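Local coordinates for protein fusolin (Anomala cuprea entomopoxvirus, PDB 4YN1) that forms the crystalline spindles that enhance the virulence of the virus and is probably a chitin-active lytic polysaccharide monooxygenase, at residues I8-R13 against G115-T120; T27-P32 against A36-V41; A71-N76 against I80-E85; A95-W100 against G106-M111. One frame throughout, in Å; residues are numbered along the deposited sequence.

Contact 1. Residues I8-R13 against G115-T120; sequences IARQRR and GSWPPT. With EDO (1,2-ethanediol), chain D.
R10 lays its guanidinium flat on the indole of W117, a cation-pi stack that ties the first turn of helix 10-17 to the loop leading into strand 120-123 of a domain of the lytic polysaccharide monooxygenase family. The two planes are only 7° apart, and CZ of R10 stands 3.5 Å from the centroid of the five-membered ring of W117, over its face. The aliphatic part of the arginine uses the same face: CD of R10 sits 3.6 Å from the centroid of the six-membered ring of W117 in a CH-pi contact. A bend at chi3 (-69°) in an otherwise extended chain lets methylene and guanidinium share the indole. NH1 of R10 and NE1 of W117 are both donors, and each is bonded elsewhere, to the carbonyls of M111 and I113 respectively, while NH2 of R10 forms a salt bridge with D230. These bonds should fix the rotation of both flat groups and leave the stack to bind them face to face.

One turn further along the helix, R13 reaches P118 with an extended chain and presents a guanidinium face to the proline ring; NH2 of R13 lies 3.4 Å from CG of P118. The same nitrogen forms a salt bridge with D31, so the charge is paired while the face rests on the ring. At the other end of the contact, a water bridges the two segments, hydrogen-bonded to O of I8 at 2.8 Å and to OG1 of T120 at 2.6 Å.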
loop_
_atom_site.group_PDB
_atom_site.type_symbol
_atom_site.label_atom_id
_atom_site.label_comp_id
_atom_site.label_asym_id
_atom_site.label_seq_id
_atom_site.Cartn_x
_atom_site.Cartn_y
_atom_site.Cartn_z
ATOM N N ILE A 8 -1.079 -7.409 -2.764
ATOM C CA ILE A 8 -1.214 -6.337 -3.744
ATOM C C ILE A 8 -1.123 -4.919 -3.153
ATOM O O ILE A 8 -1.746 -4.646 -2.126
ATOM C CB ILE A 8 -2.506 -6.562 -4.566
ATOM C CG1 ILE A 8 -2.505 -5.642 -5.822
ATOM C CG2 ILE A 8 -3.756 -6.370 -3.721
ATOM C CD1 ILE A 8 -3.595 -6.008 -6.798
ATOM N N ALA A 9 -0.343 -4.026 -3.817
ATOM C CA ALA A 9 -0.220 -2.631 -3.391
ATOM C C ALA A 9 -1.557 -1.929 -3.576
ATOM O O ALA A 9 -2.324 -2.215 -4.504
ATOM C CB ALA A 9 0.873 -1.905 -4.155
ATOM N N ARG A 10 -1.804 -0.959 -2.715
ATOM C CA ARG A 10 -3.050 -0.236 -2.669
ATOM C C ARG A 10 -3.327 0.446 -4.003
ATOM O O ARG A 10 -4.450 0.411 -4.493
ATOM C CB ARG A 10 -2.988 0.826 -1.549
ATOM C CG ARG A 10 -4.215 1.673 -1.425
ATOM C CD ARG A 10 -4.013 2.776 -0.408
ATOM N NE ARG A 10 -3.928 2.226 0.954
ATOM C CZ ARG A 10 -3.899 2.951 2.073
ATOM N NH1 ARG A 10 -3.904 4.277 2.017
ATOM N NH2 ARG A 10 -3.866 2.352 3.256
ATOM N N GLN A 11 -2.318 1.093 -4.573
ATOM C CA GLN A 11 -2.528 1.834 -5.826
ATOM C C GLN A 11 -2.636 0.908 -7.025
ATOM O O GLN A 11 -3.346 1.237 -7.985
ATOM C CB GLN A 11 -1.496 2.951 -6.022
ATOM C CG GLN A 11 -0.163 2.514 -6.638
ATOM C CD GLN A 11 0.647 1.603 -5.789
ATOM O OE1 GLN A 11 0.467 1.517 -4.565
ATOM N NE2 GLN A 11 1.578 0.896 -6.427
ATOM N N ARG A 12 -1.966 -0.241 -6.969
ATOM C CA ARG A 12 -2.018 -1.244 -8.031
ATOM C C ARG A 12 -3.424 -1.862 -8.084
ATOM O O ARG A 12 -4.010 -2.063 -9.159
ATOM C CB ARG A 12 -0.938 -2.328 -7.806
ATOM C CG ARG A 12 -1.040 -3.524 -8.739
ATOM C CD ARG A 12 -0.920 -3.070 -10.172
ATOM N NE ARG A 12 -1.007 -4.169 -11.118
ATOM C CZ ARG A 12 -1.153 -4.024 -12.431
ATOM N NH1 ARG A 12 -1.212 -2.819 -12.969
ATOM N NH2 ARG A 12 -1.292 -5.091 -13.212
ATOM N N ARG A 13 -3.973 -2.181 -6.913
ATOM C CA ARG A 13 -5.332 -2.675 -6.829
ATOM C C ARG A 13 -6.326 -1.688 -7.464
ATOM O O ARG A 13 -7.214 -2.114 -8.223
ATOM C CB ARG A 13 -5.713 -2.960 -5.371
ATOM C CG ARG A 13 -7.135 -3.457 -5.213
ATOM C CD ARG A 13 -7.457 -3.749 -3.746
ATOM N NE ARG A 13 -8.879 -4.002 -3.584
ATOM C CZ ARG A 13 -9.819 -3.063 -3.458
ATOM N NH1 ARG A 13 -9.484 -1.773 -3.382
ATOM N NH2 ARG A 13 -11.094 -3.410 -3.356
ATOM N N GLY A 115 -9.236 5.416 5.919
ATOM C CA GLY A 115 -10.500 4.705 5.809
ATOM C C GLY A 115 -10.329 3.227 5.611
ATOM O O GLY A 115 -9.227 2.711 5.734
ATOM N N SER A 116 -11.422 2.557 5.260
ATOM C CA SER A 116 -11.515 1.093 5.162
ATOM C C SER A 116 -10.938 0.531 3.876
ATOM O O SER A 116 -11.609 -0.177 3.150
ATOM C CB SER A 116 -12.966 0.664 5.350
ATOM O OG SER A 116 -13.816 1.131 4.311
ATOM N N TRP A 117 -9.657 0.808 3.618
ATOM C CA TRP A 117 -8.966 0.250 2.464
ATOM C C TRP A 117 -9.008 -1.281 2.517
ATOM O O TRP A 117 -8.648 -1.878 3.539
ATOM C CB TRP A 117 -7.514 0.729 2.418
ATOM C CG TRP A 117 -7.402 2.146 1.996
ATOM C CD1 TRP A 117 -7.253 3.243 2.791
ATOM C CD2 TRP A 117 -7.542 2.633 0.653
ATOM N NE1 TRP A 117 -7.191 4.379 2.013
ATOM C CE2 TRP A 117 -7.377 4.031 0.694
ATOM C CE3 TRP A 117 -7.697 2.005 -0.585
ATOM C CZ2 TRP A 117 -7.300 4.801 -0.470
ATOM C CZ3 TRP A 117 -7.708 2.779 -1.730
ATOM C CH2 TRP A 117 -7.511 4.158 -1.669
ATOM N N PRO A 118 -9.476 -1.937 1.448
ATOM C CA PRO A 118 -9.587 -3.393 1.476
ATOM C C PRO A 118 -8.241 -4.093 1.569
ATOM O O PRO A 118 -7.327 -3.882 0.758
ATOM C CB PRO A 118 -10.338 -3.713 0.175
ATOM C CG PRO A 118 -11.149 -2.476 -0.039
ATOM C CD PRO A 118 -10.111 -1.410 0.226
ATOM N N PRO A 119 -8.108 -4.970 2.570
ATOM C CA PRO A 119 -6.825 -5.638 2.757
ATOM C C PRO A 119 -6.769 -7.019 2.109
ATOM O O PRO A 119 -7.784 -7.665 1.832
ATOM C CB PRO A 119 -6.752 -5.793 4.289
ATOM C CG PRO A 119 -8.176 -6.068 4.659
ATOM C CD PRO A 119 -9.034 -5.262 3.699
ATOM N N THR A 120 -5.560 -7.495 1.943
ATOM C CA THR A 120 -5.293 -8.897 1.630
ATOM C C THR A 120 -5.493 -9.623 2.968
ATOM O O THR A 120 -4.868 -9.235 3.962
ATOM C CB THR A 120 -3.883 -9.098 1.129
ATOM O OG1 THR A 120 -3.811 -8.569 -0.216
ATOM C CG2 THR A 120 -3.450 -10.575 1.152
HETATM C C1 EDO D . -14.788 -0.457 1.737
HETATM O O1 EDO D . -14.960 0.927 1.716
HETATM C C2 EDO D . -14.547 -0.972 0.288
HETATM O O2 EDO D . -13.629 -0.113 -0.388
HETATM O O HOH W 1 -3.145 -6.024 -0.181
#

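Contact 2. Residues T27-P32 against A36-V41; sequences TNIPDP and AAYQYV. With EDO (1,2-ethanediol), chain D.
The first two turns of helix 32-47 and the loop running into it make up this contact, with D31 as the N-cap residue. P32 occupies the first turn, and its carbonyl O accepts the backbone N of A36 at 2.9 Å, an alpha-helical bond. OD2 of D31 caps the same end by accepting the backbone N of C34. Its OD1, which pairs with R13, also takes a hydrogen bond of 2.8 Å from O2 of a 1,2-ethanediol, probably from the crystallisation liquor.

Further back in the loop, I29 directs its CB at the helix, and its terminal methyl CD1 comes within 3.4 Å of CB of Y38, and equally close to CG of that tyrosine. CG of Y38 stands anti to the backbone N (chi1 -178°), which carries the ring on past the methyl to a hydrogen bond between its OH and O of P24. At the margin, CG2 of T27 lies 4.2 Å from NE2 of Q39, an amide nitrogen that donates to O of E25. Apolar contact and hydrogen bonds to loop carbonyls together hold the loop along the helix, whose dipole would probably favour the carboxylate of D31.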
loop_
_atom_site.group_PDB
_atom_site.type_symbol
_atom_site.label_atom_id
_atom_site.label_comp_id
_atom_site.label_asym_id
_atom_site.label_seq_id
_atom_site.Cartn_x
_atom_site.Cartn_y
_atom_site.Cartn_z
ATOM N N THR A 27 -17.239 8.092 -11.467
ATOM C CA THR A 27 -18.445 7.354 -11.127
ATOM C C THR A 27 -18.477 5.900 -11.568
ATOM O O THR A 27 -19.270 5.146 -11.010
ATOM C CB THR A 27 -19.686 8.168 -11.533
ATOM O OG1 THR A 27 -19.558 8.536 -12.892
ATOM C CG2 THR A 27 -19.822 9.439 -10.722
ATOM N N ASN A 28 -17.602 5.459 -12.503
ATOM C CA ASN A 28 -17.557 4.051 -12.880
ATOM C C ASN A 28 -16.503 3.265 -12.080
ATOM O O ASN A 28 -16.297 2.098 -12.377
ATOM C CB ASN A 28 -17.326 3.885 -14.389
ATOM C CG ASN A 28 -18.587 3.836 -15.215
ATOM O OD1 ASN A 28 -19.700 3.712 -14.707
ATOM N ND2 ASN A 28 -18.432 3.903 -16.521
ATOM N N ILE A 29 -15.837 3.893 -11.089
ATOM C CA ILE A 29 -14.822 3.219 -10.250
ATOM C C ILE A 29 -15.597 2.348 -9.270
ATOM O O ILE A 29 -16.362 2.883 -8.467
ATOM C CB ILE A 29 -13.892 4.233 -9.556
ATOM C CG1 ILE A 29 -13.069 5.011 -10.616
ATOM C CG2 ILE A 29 -12.978 3.492 -8.594
ATOM C CD1 ILE A 29 -12.299 6.183 -10.072
ATOM N N PRO A 30 -15.391 1.017 -9.282
ATOM C CA PRO A 30 -16.246 0.153 -8.461
ATOM C C PRO A 30 -15.976 0.157 -6.965
ATOM O O PRO A 30 -16.920 0.026 -6.204
ATOM C CB PRO A 30 -16.081 -1.221 -9.099
ATOM C CG PRO A 30 -14.728 -1.182 -9.743
ATOM C CD PRO A 30 -14.516 0.227 -10.174
ATOM N N ASP A 31 -14.724 0.231 -6.546
ATOM C CA ASP A 31 -14.421 0.193 -5.119
ATOM C C ASP A 31 -14.642 1.538 -4.509
ATOM O O ASP A 31 -14.077 2.513 -4.985
ATOM C CB ASP A 31 -12.989 -0.237 -4.887
ATOM C CG ASP A 31 -12.673 -0.403 -3.432
ATOM O OD1 ASP A 31 -13.177 -1.378 -2.826
ATOM O OD2 ASP A 31 -11.873 0.401 -2.907
ATOM N N PRO A 32 -15.385 1.602 -3.383
ATOM C CA PRO A 32 -15.636 2.898 -2.729
ATOM C C PRO A 32 -14.381 3.664 -2.315
ATOM O O PRO A 32 -14.345 4.887 -2.443
ATOM C CB PRO A 32 -16.445 2.499 -1.483
ATOM C CG PRO A 32 -17.126 1.275 -1.883
ATOM C CD PRO A 32 -16.167 0.531 -2.744
ATOM N N ALA A 36 -13.132 7.172 -3.850
ATOM C CA ALA A 36 -12.844 8.312 -2.985
ATOM C C ALA A 36 -11.463 8.913 -3.255
ATOM O O ALA A 36 -11.322 10.137 -3.296
ATOM C CB ALA A 36 -12.971 7.903 -1.529
ATOM N N ALA A 37 -10.449 8.077 -3.464
ATOM C CA ALA A 37 -9.108 8.546 -3.817
ATOM C C ALA A 37 -9.139 9.380 -5.084
ATOM O O ALA A 37 -8.583 10.468 -5.116
ATOM C CB ALA A 37 -8.163 7.382 -3.998
ATOM N N TYR A 38 -9.768 8.858 -6.124
ATOM C CA TYR A 38 -9.872 9.535 -7.421
ATOM C C TYR A 38 -10.588 10.882 -7.258
ATOM O O TYR A 38 -10.097 11.937 -7.670
ATOM C CB TYR A 38 -10.665 8.649 -8.367
ATOM C CG TYR A 38 -10.803 9.235 -9.747
ATOM C CD1 TYR A 38 -11.803 10.156 -10.039
ATOM C CD2 TYR A 38 -9.954 8.853 -10.773
ATOM C CE1 TYR A 38 -11.920 10.714 -11.314
ATOM C CE2 TYR A 38 -10.122 9.334 -12.068
ATOM C CZ TYR A 38 -11.075 10.299 -12.327
ATOM O OH TYR A 38 -11.163 10.805 -13.607
ATOM N N GLN A 39 -11.751 10.822 -6.615
ATOM C CA GLN A 39 -12.584 11.988 -6.424
ATOM C C GLN A 39 -11.946 13.052 -5.574
ATOM O O GLN A 39 -12.140 14.225 -5.849
ATOM C CB GLN A 39 -13.962 11.583 -5.949
ATOM C CG GLN A 39 -14.705 10.899 -7.083
ATOM C CD GLN A 39 -16.088 10.451 -6.733
ATOM O OE1 GLN A 39 -16.439 10.297 -5.563
ATOM N NE2 GLN A 39 -16.882 10.159 -7.758
ATOM N N TYR A 40 -11.099 12.655 -4.632
ATOM C CA TYR A 40 -10.356 13.597 -3.806
ATOM C C TYR A 40 -9.438 14.456 -4.680
ATOM O O TYR A 40 -9.388 15.690 -4.552
ATOM C CB TYR A 40 -9.532 12.807 -2.767
ATOM C CG TYR A 40 -8.691 13.666 -1.869
ATOM C CD1 TYR A 40 -9.217 14.194 -0.694
ATOM C CD2 TYR A 40 -7.403 14.038 -2.232
ATOM C CE1 TYR A 40 -8.487 15.064 0.093
ATOM C CE2 TYR A 40 -6.645 14.885 -1.428
ATOM C CZ TYR A 40 -7.207 15.419 -0.277
ATOM O OH TYR A 40 -6.507 16.285 0.516
ATOM N N VAL A 41 -8.681 13.805 -5.544
ATOM C CA VAL A 41 -7.749 14.539 -6.415
ATOM C C VAL A 41 -8.525 15.368 -7.437
ATOM O O VAL A 41 -8.174 16.517 -7.704
ATOM C CB VAL A 41 -6.743 13.570 -7.081
ATOM C CG1 VAL A 41 -5.898 14.285 -8.133
ATOM C CG2 VAL A 41 -5.858 12.951 -6.012
HETATM C C1 EDO D . -14.788 -0.457 1.737
HETATM O O1 EDO D . -14.960 0.927 1.716
HETATM C C2 EDO D . -14.547 -0.972 0.288
HETATM O O2 EDO D . -13.629 -0.113 -0.388
#

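Contact 3. Residues A71-N76 against I80-E85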
loop_
_atom_site.group_PDB
_atom_site.type_symbol
_atom_site.label_atom_id
_atom_site.label_comp_id
_atom_site.label_asym_id
_atom_site.label_seq_id
_atom_site.Cartn_x
_atom_site.Cartn_y
_atom_site.Cartn_z
ATOM N N ALA A 71 9.989 8.917 -5.540
ATOM C CA ALA A 71 10.541 10.191 -5.044
ATOM C C ALA A 71 12.039 10.154 -5.224
ATOM O O ALA A 71 12.646 9.100 -5.035
ATOM C CB ALA A 71 10.205 10.394 -3.563
ATOM N N LEU A 72 12.641 11.318 -5.512
ATOM C CA LEU A 72 14.075 11.417 -5.715
ATOM C C LEU A 72 14.772 11.810 -4.437
ATOM O O LEU A 72 14.540 12.905 -3.918
ATOM C CB LEU A 72 14.413 12.420 -6.817
ATOM C CG LEU A 72 13.705 12.216 -8.173
ATOM C CD1 LEU A 72 14.243 13.199 -9.205
ATOM C CD2 LEU A 72 13.927 10.828 -8.698
ATOM N N ALA A 73 15.612 10.935 -3.923
ATOM C CA ALA A 73 16.337 11.218 -2.680
ATOM C C ALA A 73 17.691 11.921 -2.862
ATOM O O ALA A 73 18.209 12.509 -1.897
ATOM C CB ALA A 73 16.551 9.945 -1.897
ATOM N N GLY A 74 18.305 11.783 -4.044
ATOM C CA GLY A 74 19.655 12.300 -4.231
ATOM C C GLY A 74 20.656 11.352 -3.614
ATOM O O GLY A 74 20.302 10.234 -3.232
ATOM N N PRO A 75 21.944 11.742 -3.530
ATOM C CA PRO A 75 22.960 10.810 -3.036
ATOM C C PRO A 75 22.910 10.394 -1.571
ATOM O O PRO A 75 23.533 9.410 -1.245
ATOM C CB PRO A 75 24.295 11.510 -3.409
ATOM C CG PRO A 75 23.981 12.892 -3.493
ATOM C CD PRO A 75 22.545 13.016 -3.955
ATOM N N ASN A 76 22.117 11.052 -0.726
ATOM C CA ASN A 76 21.977 10.690 0.689
ATOM C C ASN A 76 20.895 9.592 0.938
ATOM O O ASN A 76 20.472 9.418 2.081
ATOM C CB ASN A 76 21.599 11.942 1.482
ATOM C CG ASN A 76 22.608 13.057 1.379
ATOM O OD1 ASN A 76 23.808 12.809 1.367
ATOM N ND2 ASN A 76 22.149 14.306 1.361
ATOM N N ILE A 80 18.016 6.905 6.312
ATOM C CA ILE A 80 16.558 6.963 6.516
ATOM C C ILE A 80 16.093 8.284 7.142
ATOM O O ILE A 80 15.016 8.768 6.794
ATOM C CB ILE A 80 16.033 5.696 7.249
ATOM C CG1 ILE A 80 14.533 5.430 6.941
ATOM C CG2 ILE A 80 16.325 5.743 8.750
ATOM C CD1 ILE A 80 14.241 5.005 5.528
ATOM N N CYS A 81 16.939 8.957 7.958
ATOM C CA CYS A 81 16.564 10.271 8.510
ATOM C C CYS A 81 16.386 11.310 7.416
ATOM O O CYS A 81 15.461 12.114 7.475
ATOM C CB CYS A 81 17.587 10.727 9.541
ATOM S SG CYS A 81 17.707 9.617 10.949
ATOM N N TRP A 82 17.239 11.265 6.385
ATOM C CA TRP A 82 17.131 12.131 5.214
ATOM C C TRP A 82 15.803 11.817 4.468
ATOM O O TRP A 82 15.074 12.726 4.085
ATOM C CB TRP A 82 18.335 11.930 4.264
ATOM C CG TRP A 82 18.204 12.670 2.969
ATOM C CD1 TRP A 82 17.900 12.148 1.751
ATOM C CD2 TRP A 82 18.319 14.085 2.781
ATOM N NE1 TRP A 82 17.827 13.143 0.812
ATOM C CE2 TRP A 82 18.066 14.347 1.417
ATOM C CE3 TRP A 82 18.684 15.154 3.619
ATOM C CZ2 TRP A 82 18.162 15.632 0.873
ATOM C CZ3 TRP A 82 18.796 16.425 3.072
ATOM C CH2 TRP A 82 18.500 16.659 1.723
ATOM N N ILE A 83 15.488 10.546 4.304
ATOM C CA ILE A 83 14.233 10.132 3.617
ATOM C C ILE A 83 13.001 10.653 4.377
ATOM O O ILE A 83 12.142 11.340 3.816
ATOM C CB ILE A 83 14.209 8.590 3.471
ATOM C CG1 ILE A 83 15.368 8.097 2.548
ATOM C CG2 ILE A 83 12.825 8.059 3.005
ATOM C CD1 ILE A 83 15.421 8.663 1.198
ATOM N N LYS A 84 12.963 10.350 5.664
ATOM C CA LYS A 84 11.857 10.724 6.553
ATOM C C LYS A 84 11.597 12.197 6.613
ATOM O O LYS A 84 10.448 12.597 6.743
ATOM C CB LYS A 84 12.154 10.263 7.977
ATOM C CG LYS A 84 12.132 8.771 8.187
ATOM C CD LYS A 84 12.262 8.461 9.674
ATOM C CE LYS A 84 12.479 6.999 9.890
ATOM N NZ LYS A 84 12.520 6.634 11.344
ATOM N N GLU A 85 12.647 13.016 6.601
ATOM C CA GLU A 85 12.480 14.442 6.812
ATOM C C GLU A 85 12.431 15.267 5.545
ATOM O O GLU A 85 11.796 16.314 5.547
ATOM C CB GLU A 85 13.589 14.941 7.769
ATOM C CG GLU A 85 13.718 14.145 9.074
ATOM C CD GLU A 85 12.658 14.321 10.147
ATOM O OE1 GLU A 85 12.744 13.612 11.177
ATOM O OE2 GLU A 85 11.724 15.130 9.949
#
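One hydrogen bond joins the two segments: NE1 of W82, on helix 80-87, donates to the carbonyl O of A73 at 2.8 Å. It meets a lone pair of that oxygen in the carbonyl plane, but the oxygen itself is tilted 21° out of the indole plane. The side chain leaves the helix with CG anti to the backbone N (chi1 173°), which takes the indole across to the loop that follows strand 70-72. Bonding at NE1 would hold the ring against rotation.

Contacts with the ring face come from N76. Its CB forms a CH-pi contact with W82, 3.8 Å from the centroid of the five-membered ring, while ND2 stands over the centre of the indole, 4.1 Å from CE2 of W82. The amide is nearly upright on the ring, the two planes being 80° apart. The indole is therefore engaged twice from the one short loop, at its N-H by A73 and over a face by N76.

Apolar packing beside the indole, past its CD1 edge, completes the contact. CD1 of I83 touches CB of A73 at 3.5 Å, the end of the isoleucine turning back toward the strand end although its CB does not point there; V87 also packs on A73. The arrangement is a loop of seven residues joining strand 70-72 to helix 80-87, whose start lies beside a glycan: I80 touches the bound N-acetylglucosamine, and R78, D79, E150, Y152 and N175 also surround this glycan, which is probably N-linked at N175.

Contact 4. Residues A95-W100 against G106-M111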
loop_
_atom_site.group_PDB
_atom_site.type_symbol
_atom_site.label_atom_id
_atom_site.label_comp_id
_atom_site.label_asym_id
_atom_site.label_seq_id
_atom_site.Cartn_x
_atom_site.Cartn_y
_atom_site.Cartn_z
ATOM N N ALA A 95 3.970 8.315 -2.079
ATOM C CA ALA A 95 5.417 8.561 -2.137
ATOM C C ALA A 95 5.696 10.093 -2.130
ATOM O O ALA A 95 6.605 10.565 -2.823
ATOM C CB ALA A 95 6.049 7.910 -3.364
ATOM N N GLY A 96 4.898 10.848 -1.369
ATOM C CA GLY A 96 5.054 12.291 -1.253
ATOM C C GLY A 96 4.611 13.161 -2.403
ATOM O O GLY A 96 4.745 14.380 -2.285
ATOM N N ALA A 97 3.979 12.596 -3.465
ATOM C CA ALA A 97 3.597 13.359 -4.667
ATOM C C ALA A 97 2.361 14.168 -4.405
ATOM O O ALA A 97 1.258 13.620 -4.305
ATOM C CB ALA A 97 3.368 12.424 -5.831
ATOM N N ASP A 98 2.531 15.476 -4.285
ATOM C CA ASP A 98 1.398 16.359 -3.996
ATOM C C ASP A 98 1.362 17.626 -4.865
ATOM O O ASP A 98 0.892 18.661 -4.406
ATOM C CB ASP A 98 1.403 16.717 -2.497
ATOM C CG ASP A 98 2.602 17.569 -2.065
ATOM O OD1 ASP A 98 3.596 17.613 -2.804
ATOM O OD2 ASP A 98 2.575 18.109 -0.946
ATOM N N THR A 99 1.808 17.543 -6.122
ATOM C CA THR A 99 1.781 18.697 -7.036
ATOM C C THR A 99 1.093 18.329 -8.329
ATOM O O THR A 99 1.753 17.808 -9.221
ATOM C CB THR A 99 3.226 19.160 -7.270
ATOM O OG1 THR A 99 3.986 18.057 -7.745
ATOM C CG2 THR A 99 3.865 19.686 -6.020
ATOM N N TRP A 100 -0.223 18.556 -8.450
ATOM C CA TRP A 100 -0.941 18.166 -9.666
ATOM C C TRP A 100 -0.434 18.837 -10.944
ATOM O O TRP A 100 -0.584 18.255 -12.004
ATOM C CB TRP A 100 -2.466 18.371 -9.532
ATOM C CG TRP A 100 -2.939 19.798 -9.594
ATOM C CD1 TRP A 100 -3.198 20.624 -8.533
ATOM C CD2 TRP A 100 -3.406 20.494 -10.766
ATOM N NE1 TRP A 100 -3.701 21.824 -8.983
ATOM C CE2 TRP A 100 -3.843 21.769 -10.348
ATOM C CE3 TRP A 100 -3.441 20.184 -12.138
ATOM C CZ2 TRP A 100 -4.311 22.730 -11.248
ATOM C CZ3 TRP A 100 -3.915 21.139 -13.028
ATOM C CH2 TRP A 100 -4.329 22.401 -12.579
ATOM N N GLY A 106 3.374 14.448 -10.046
ATOM C CA GLY A 106 1.948 14.734 -10.007
ATOM C C GLY A 106 1.423 14.815 -8.593
ATOM O O GLY A 106 2.179 15.097 -7.661
ATOM N N ASP A 107 0.141 14.522 -8.434
ATOM C CA ASP A 107 -0.533 14.496 -7.140
ATOM C C ASP A 107 -1.177 13.137 -7.005
ATOM O O ASP A 107 -2.120 12.836 -7.725
ATOM C CB ASP A 107 -1.588 15.591 -7.037
ATOM C CG ASP A 107 -2.220 15.686 -5.662
ATOM O OD1 ASP A 107 -2.442 14.637 -5.039
ATOM O OD2 ASP A 107 -2.563 16.798 -5.244
ATOM N N LYS A 108 -0.673 12.314 -6.083
ATOM C CA LYS A 108 -1.227 10.982 -5.828
ATOM C C LYS A 108 -1.790 10.916 -4.417
ATOM O O LYS A 108 -2.021 9.819 -3.903
ATOM C CB LYS A 108 -0.131 9.946 -6.010
ATOM C CG LYS A 108 0.451 9.963 -7.411
ATOM C CD LYS A 108 1.665 9.139 -7.466
ATOM C CE LYS A 108 2.182 8.946 -8.884
ATOM N NZ LYS A 108 3.456 9.621 -9.052
ATOM N N THR A 109 -2.087 12.086 -3.815
ATOM C CA THR A 109 -2.533 12.147 -2.406
ATOM C C THR A 109 -3.867 11.498 -2.084
ATOM O O THR A 109 -4.140 11.202 -0.906
ATOM C CB THR A 109 -2.507 13.569 -1.870
ATOM O OG1 THR A 109 -3.481 14.326 -2.568
ATOM C CG2 THR A 109 -1.136 14.201 -1.955
ATOM N N GLY A 110 -4.676 11.246 -3.098
ATOM C CA GLY A 110 -5.925 10.552 -2.923
ATOM C C GLY A 110 -5.664 9.172 -2.349
ATOM O O GLY A 110 -6.473 8.652 -1.592
ATOM N N MET A 111 -4.500 8.567 -2.683
ATOM C CA MET A 111 -4.159 7.229 -2.161
ATOM C C MET A 111 -3.775 7.224 -0.683
ATOM O O MET A 111 -3.609 6.160 -0.096
ATOM C CB MET A 111 -3.015 6.608 -2.972
ATOM C CG MET A 111 -3.426 6.275 -4.350
ATOM S SD MET A 111 -4.681 4.955 -4.457
ATOM C CE MET A 111 -5.050 5.059 -6.178
HETATM O O HOH W 2 -1.533 19.089 -5.990
#
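A97-T99 and G106-K108 meet through a single beta bridge between D98 and D107, with end-to-end directions of the touching parts 113° apart and two backbone hydrogen bonds, N of K108 to O of A97 and N of T99 to O of G106, both 2.9 Å long. Each donor stands above the plane of its acceptor carbonyl, by 40° at A97 and by 51° at G106, and neither uses a lone pair. A CA-H...O contact from CA of D107 to O of A97 lies beside the first of these bonds.

D107 organises the side chains. With CG anti to the backbone N, its carboxylate reaches forward to T109, where OD1 accepts both N of T109 at 2.9 Å and OG1 of T109 at 2.7 Å. The first bond makes an Asx turn, leading directly into the 3-10 turn at 109-111; the hydroxyl uses the syn lone pair of OD1. The other oxygen, OD2, forms a salt bridge with K44 of helix 32-47 and accepts a water at 2.6 Å, which in turn accepts the backbone N of W100. Within this monooxygenase-family domain, the bridge lies inside the long loop region between helix 80-87 and strand 120-123, and the D107-K44 salt bridge ties that region to helix 32-47.

Methyl and methylene groups fill in around the polar network. CG2 of T109 packs on CB of D98 at 3.6 Å, and CD of K108 passes alongside CB of A97. CB of W100 rests against CB of D107 at 3.8 Å, while NE1 of the tryptophan donates to E48.

Overall arrangement
Contacts 1, 2 and 4 adjoin one another, whereas contact 3 lies toward the glycan. The salt bridge from NH2 of R13 to OD1 of D31, 3.0 Å long, joins contacts 1 and 2, and one 1,2-ethanediol touches both. Contacts 1 and 4 meet through a probable hydrogen bond of 2.8 Å from NH1 of R10 to O of M111. Between contacts 2 and 4, CB of A37 packs on O of G110 at 3.2 Å. Contact 3 reaches this group through CB of A71, 3.7 Å from O of A95 in contact 4; its centre lies about 25 Å from that of contact 1 and about 31 Å from that of contact 2.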